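Local atomic coordinates of cupin 2 conserved barrel domain protein (Planctomyces limnophilus, PDB entry 4H7L), a protein that is of unknown function but binds a copper(II) ion in a cupin beta-barrel and forms a two-chain assembly. Residues I20-S23 against E24-A27; Y88-T91 against K92-I96. All blocks are in the same frame, centred on the assembly; numbering follows the deposited sequence.

Two short turns of one cupin barrel illustrate how a local turn can meet a second subunit. Contact 1, in the turn after strand 18-21, comes before contact 2, which joins strand 86-89 to strand 94-98. Their centres lie 23 Å apart and their nearest atoms about 13 Å apart, without touching. The assembly relates them differently: L22 and S23 of contact 1 pack on A95 and K92 of the second subunit, residues of that copy's 92-96 segment. Contact 1 lies away from the copper site, whereas in contact 2 the side chain of L90 is about 13 Å from the ion and about 10 Å from that of its ligand H104.

Contact 1 of 2, residues I20-S23 against E24-A27; sequences ISLS and EIEA
The carbonyl oxygen of S21 takes two backbone N-H groups, from E24 N at 3.0 Å and from I25 N, as L22, S23 and E24 wind through helix-like angles before I25 becomes extended again. The two donors come in differently: E24 N sits above the carbonyl plane, while I25 N lies nearly in line with the C=O bond, at 165°. The apolar side of the turn belongs to I25. With CG1 anti to its carbonyl carbon (chi1 -74°) and the chain extended beyond, its ethyl arm folds back toward the end of strand 18-21, CG1 passing 3.6 Å from S21 O. The arm ends at CD1, which meets the CG2 branch of I20 at 3.7 Å, the two side chains crossing at a slant. L22 runs alongside I25 in the same direction, but more loosely, CD2 to CD1 being 4.2 Å. Trimming I25 to alanine removes the ethyl arm, which is likely to open a gap beside I20 CG2 and leave L22 CD2 without this neighbour. The polar side is slighter: S23 OG donates a weak bond to S21 OG, and the methylene CG of E24 lies 3.7 Å from S21 OG. L22 and I25 both touch A38 on strand 33-38, and I25 O accepts from Q36 NE2 there. The whole is a single helix-like turn that follows strand 18-21, whose I20 and S21 pair antiparallel with a strand of the second subunit, so that a sheet of this cupin fold runs on across the dimer interface.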
ATOM      1  N   ILE B  20      -4.860  -1.347 -12.733  1.00 53.38           N
ATOM      2  CA  ILE B  20      -5.008   0.089 -12.894  1.00 57.40           C
ATOM      3  C   ILE B  20      -3.655   0.761 -12.807  1.00 56.03           C
ATOM      4  O   ILE B  20      -2.817   0.369 -12.001  1.00 59.10           O
ATOM      5  CB  ILE B  20      -5.895   0.693 -11.794  1.00 59.68           C
ATOM      6  CG1 ILE B  20      -7.067  -0.240 -11.479  1.00 65.32           C
ATOM      7  CG2 ILE B  20      -6.373   2.071 -12.214  1.00 61.76           C
ATOM      8  CD1 ILE B  20      -8.201   0.425 -10.729  1.00 68.42           C
ATOM      9  N   SER B  21      -3.443   1.777 -13.634  1.00 50.53           N
ATOM     10  CA  SER B  21      -2.226   2.572 -13.544  1.00 54.41           C
ATOM     11  C   SER B  21      -2.485   3.806 -12.697  1.00 50.53           C
ATOM     12  O   SER B  21      -3.173   4.729 -13.128  1.00 49.21           O
ATOM     13  CB  SER B  21      -1.729   2.982 -14.928  1.00 56.49           C
ATOM     14  OG  SER B  21      -0.596   3.825 -14.809  1.00 60.39           O
ATOM     15  N   LEU B  22      -1.928   3.815 -11.491  1.00 52.11           N
ATOM     16  CA  LEU B  22      -2.170   4.892 -10.540  1.00 53.28           C
ATOM     17  C   LEU B  22      -1.791   6.249 -11.119  1.00 55.78           C
ATOM     18  O   LEU B  22      -2.457   7.253 -10.859  1.00 54.78           O
ATOM     19  CB  LEU B  22      -1.390   4.635  -9.249  1.00 51.56           C
ATOM     20  CG  LEU B  22      -1.856   3.413  -8.458  1.00 46.35           C
ATOM     21  CD1 LEU B  22      -0.930   3.165  -7.292  1.00 51.12           C
ATOM     22  CD2 LEU B  22      -3.286   3.591  -7.974  1.00 48.47           C
ATOM     23  N   SER B  23      -0.725   6.270 -11.912  1.00 60.44           N
ATOM     24  CA  SER B  23      -0.213   7.514 -12.471  1.00 66.26           C
ATOM     25  C   SER B  23      -1.107   8.080 -13.573  1.00 67.38           C
ATOM     26  O   SER B  23      -1.083   9.282 -13.836  1.00 67.91           O
ATOM     27  CB  SER B  23       1.207   7.310 -13.004  1.00 69.83           C
ATOM     28  OG  SER B  23       1.333   6.057 -13.647  1.00 75.56           O
ATOM     29  N   GLU B  24      -1.900   7.225 -14.212  1.00 72.86           N
ATOM     30  CA  GLU B  24      -2.760   7.672 -15.305  1.00 74.55           C
ATOM     31  C   GLU B  24      -4.173   8.028 -14.846  1.00 72.90           C
ATOM     32  O   GLU B  24      -4.902   8.718 -15.557  1.00 78.52           O
ATOM     33  CB  GLU B  24      -2.822   6.618 -16.411  1.00 77.02           C
ATOM     34  CG  GLU B  24      -1.533   6.495 -17.211  1.00 85.70           C
ATOM     35  CD  GLU B  24      -1.724   5.734 -18.511  1.00 94.93           C
ATOM     36  OE1 GLU B  24      -2.009   6.379 -19.547  1.00 96.43           O
ATOM     37  OE2 GLU B  24      -1.588   4.490 -18.499  1.00 93.77           O
ATOM     38  N   ILE B  25      -4.562   7.560 -13.666  1.00 64.55           N
ATOM     39  CA  ILE B  25      -5.858   7.920 -13.103  1.00 64.85           C
ATOM     40  C   ILE B  25      -6.020   9.439 -13.069  1.00 65.90           C
ATOM     41  O   ILE B  25      -5.065  10.167 -12.790  1.00 62.05           O
ATOM     42  CB  ILE B  25      -6.016   7.375 -11.670  1.00 65.99           C
ATOM     43  CG1 ILE B  25      -6.260   5.867 -11.699  1.00 66.50           C
ATOM     44  CG2 ILE B  25      -7.164   8.076 -10.952  1.00 64.83           C
ATOM     45  CD1 ILE B  25      -6.302   5.236 -10.323  1.00 64.35           C
ATOM     46  N   GLU B  26      -7.226   9.915 -13.355  1.00 70.45           N
ATOM     47  CA  GLU B  26      -7.517  11.339 -13.252  1.00 74.42           C
ATOM     48  C   GLU B  26      -7.304  11.781 -11.810  1.00 72.78           C
ATOM     49  O   GLU B  26      -7.933  11.253 -10.894  1.00 73.28           O
ATOM     50  CB  GLU B  26      -8.956  11.627 -13.681  1.00 78.25           C
ATOM     51  CG  GLU B  26      -9.289  13.112 -13.802  1.00 84.54           C
ATOM     52  CD  GLU B  26      -8.901  13.695 -15.149  1.00 92.45           C
ATOM     53  OE1 GLU B  26      -7.698  13.669 -15.483  1.00 94.92           O
ATOM     54  OE2 GLU B  26      -9.800  14.177 -15.874  1.00 94.57           O
ATOM     55  N   ALA B  27      -6.411  12.745 -11.611  1.00 71.25           N
ATOM     56  CA  ALA B  27      -6.088  13.227 -10.272  1.00 67.76           C
ATOM     57  C   ALA B  27      -7.167  14.167  -9.748  1.00 69.12           C
ATOM     58  O   ALA B  27      -7.681  15.010 -10.479  1.00 77.32           O
ATOM     59  CB  ALA B  27      -4.741  13.924 -10.276  1.00 67.58           C
TER

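Contact 2 of 2, residues Y88-T91 against K92-I96; sequences YPLT and KLLAI
T91 and L94 close a type II beta turn, in which L94 N donates to T91 O at 3.2 Å from above the carbonyl plane, with an N-H...O angle of 152°. K92 and L93 occupy its corners, L93 with the positive phi (65°) that this turn requires at its third position. Packing is closest beneath the reversal. L94 CB lies 3.2 Å from T91 O, and the side chains of T91 and L94 pass at an angle, OG1 to CB 3.8 Å. Because CG is anti to the backbone N (chi1 -177°), the leucine reaches back along the incoming chain, bringing CD2 to 3.8 Å from P89 O. Its approach to L90 is looser, CD2 to CD2 4.5 Å, although both leucines are buried. K92 marks the loosely packed side: it is exposed, its CB points away from the 88-91 segment though lying 3.7 Å from T91 C, and the chain beyond CG is extended. The turn joins strand 86-89 of the three-stranded sheet to strand 94-98 of the larger one. Y88 bonds through its backbone to I81 on strand 80-83, L93 and L94 bond to V72 on strand 67-72, and L94 to I96 pair antiparallel with a strand of the second subunit, whose M19 packs on L94.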
ATOM      1  N   TYR B  88       7.333  13.431  13.504  1.00 51.35           N
ATOM      2  CA  TYR B  88       8.370  12.499  13.073  1.00 54.82           C
ATOM      3  C   TYR B  88       8.776  12.780  11.634  1.00 55.77           C
ATOM      4  O   TYR B  88       7.927  13.046  10.789  1.00 60.70           O
ATOM      5  CB  TYR B  88       7.870  11.059  13.166  1.00 52.49           C
ATOM      6  CG  TYR B  88       7.380  10.674  14.536  1.00 52.30           C
ATOM      7  CD1 TYR B  88       8.262  10.226  15.512  1.00 50.61           C
ATOM      8  CD2 TYR B  88       6.033  10.754  14.857  1.00 52.13           C
ATOM      9  CE1 TYR B  88       7.815   9.868  16.767  1.00 52.05           C
ATOM     10  CE2 TYR B  88       5.579  10.405  16.113  1.00 55.05           C
ATOM     11  CZ  TYR B  88       6.470   9.956  17.060  1.00 54.14           C
ATOM     12  OH  TYR B  88       6.014   9.605  18.307  1.00 63.26           O
ATOM     13  N   PRO B  89      10.081  12.710  11.346  1.00 49.79           N
ATOM     14  CA  PRO B  89      10.582  12.957   9.989  1.00 51.60           C
ATOM     15  C   PRO B  89      10.213  11.853   9.003  1.00 53.70           C
ATOM     16  O   PRO B  89      10.198  10.676   9.363  1.00 49.34           O
ATOM     17  CB  PRO B  89      12.099  13.007  10.180  1.00 51.88           C
ATOM     18  CG  PRO B  89      12.353  12.221  11.416  1.00 50.86           C
ATOM     19  CD  PRO B  89      11.174  12.462  12.301  1.00 49.50           C
ATOM     20  N   LEU B  90       9.921  12.239   7.766  1.00 56.89           N
ATOM     21  CA  LEU B  90       9.654  11.274   6.711  1.00 57.69           C
ATOM     22  C   LEU B  90      10.956  10.797   6.088  1.00 60.82           C
ATOM     23  O   LEU B  90      11.866  11.592   5.852  1.00 65.27           O
ATOM     24  CB  LEU B  90       8.786  11.903   5.625  1.00 54.89           C
ATOM     25  CG  LEU B  90       7.430  12.432   6.084  1.00 56.37           C
ATOM     26  CD1 LEU B  90       6.733  13.135   4.934  1.00 59.27           C
ATOM     27  CD2 LEU B  90       6.570  11.305   6.631  1.00 52.02           C
ATOM     28  N   THR B  91      11.040   9.497   5.826  1.00 58.24           N
ATOM     29  CA  THR B  91      12.151   8.941   5.064  1.00 58.17           C
ATOM     30  C   THR B  91      11.585   8.022   3.993  1.00 55.02           C
ATOM     31  O   THR B  91      10.423   7.616   4.068  1.00 54.08           O
ATOM     32  CB  THR B  91      13.131   8.151   5.953  1.00 60.30           C
ATOM     33  OG1 THR B  91      12.524   6.925   6.373  1.00 66.52           O
ATOM     34  CG2 THR B  91      13.529   8.967   7.173  1.00 59.34           C
ATOM     35  N   LYS B  92      12.400   7.700   2.997  1.00 53.82           N
ATOM     36  CA  LYS B  92      11.951   6.852   1.901  1.00 55.06           C
ATOM     37  C   LYS B  92      11.520   5.471   2.386  1.00 54.61           C
ATOM     38  O   LYS B  92      12.222   4.819   3.156  1.00 59.17           O
ATOM     39  CB  LYS B  92      13.049   6.714   0.845  1.00 59.41           C
ATOM     40  CG  LYS B  92      13.135   7.891  -0.111  1.00 63.58           C
ATOM     41  CD  LYS B  92      14.058   7.582  -1.277  1.00 68.53           C
ATOM     42  CE  LYS B  92      13.971   8.639  -2.363  1.00 70.51           C
ATOM     43  NZ  LYS B  92      14.946   8.370  -3.457  1.00 72.89           N
ATOM     44  N   LEU B  93      10.354   5.039   1.921  1.00 57.22           N
ATOM     45  CA  LEU B  93       9.817   3.720   2.245  1.00 54.76           C
ATOM     46  C   LEU B  93       9.504   3.561   3.728  1.00 50.45           C
ATOM     47  O   LEU B  93       9.445   2.445   4.248  1.00 52.96           O
ATOM     48  CB  LEU B  93      10.770   2.619   1.778  1.00 56.07           C
ATOM     49  CG  LEU B  93      10.950   2.545   0.262  1.00 56.93           C
ATOM     50  CD1 LEU B  93      11.941   1.453  -0.100  1.00 61.72           C
ATOM     51  CD2 LEU B  93       9.615   2.311  -0.432  1.00 53.25           C
ATOM     52  N   LEU B  94       9.294   4.681   4.406  1.00 47.28           N
ATOM     53  CA  LEU B  94       8.742   4.648   5.747  1.00 48.30           C
ATOM     54  C   LEU B  94       7.275   4.248   5.641  1.00 46.25           C
ATOM     55  O   LEU B  94       6.545   4.780   4.805  1.00 45.45           O
ATOM     56  CB  LEU B  94       8.866   6.022   6.407  1.00 50.61           C
ATOM     57  CG  LEU B  94       8.379   6.101   7.853  1.00 53.02           C
ATOM     58  CD1 LEU B  94       9.283   5.283   8.768  1.00 54.69           C
ATOM     59  CD2 LEU B  94       8.301   7.548   8.319  1.00 53.31           C
ATOM     60  N   ALA B  95       6.852   3.305   6.477  1.00 42.18           N
ATOM     61  CA  ALA B  95       5.453   2.884   6.517  1.00 38.45           C
ATOM     62  C   ALA B  95       4.825   3.325   7.830  1.00 42.47           C
ATOM     63  O   ALA B  95       5.337   3.014   8.905  1.00 46.68           O
ATOM     64  CB  ALA B  95       5.344   1.383   6.366  1.00 39.61           C
ATOM     65  N   ILE B  96       3.716   4.051   7.745  1.00 41.63           N
ATOM     66  CA  ILE B  96       3.046   4.523   8.944  1.00 42.33           C
ATOM     67  C   ILE B  96       1.626   3.991   9.018  1.00 41.92           C
ATOM     68  O   ILE B  96       0.822   4.199   8.114  1.00 50.13           O
ATOM     69  CB  ILE B  96       3.011   6.056   9.020  1.00 45.70           C
ATOM     70  CG1 ILE B  96       4.396   6.637   8.741  1.00 48.91           C
ATOM     71  CG2 ILE B  96       2.531   6.499  10.389  1.00 48.13           C
ATOM     72  CD1 ILE B  96       4.600   7.045   7.309  1.00 52.97           C
TER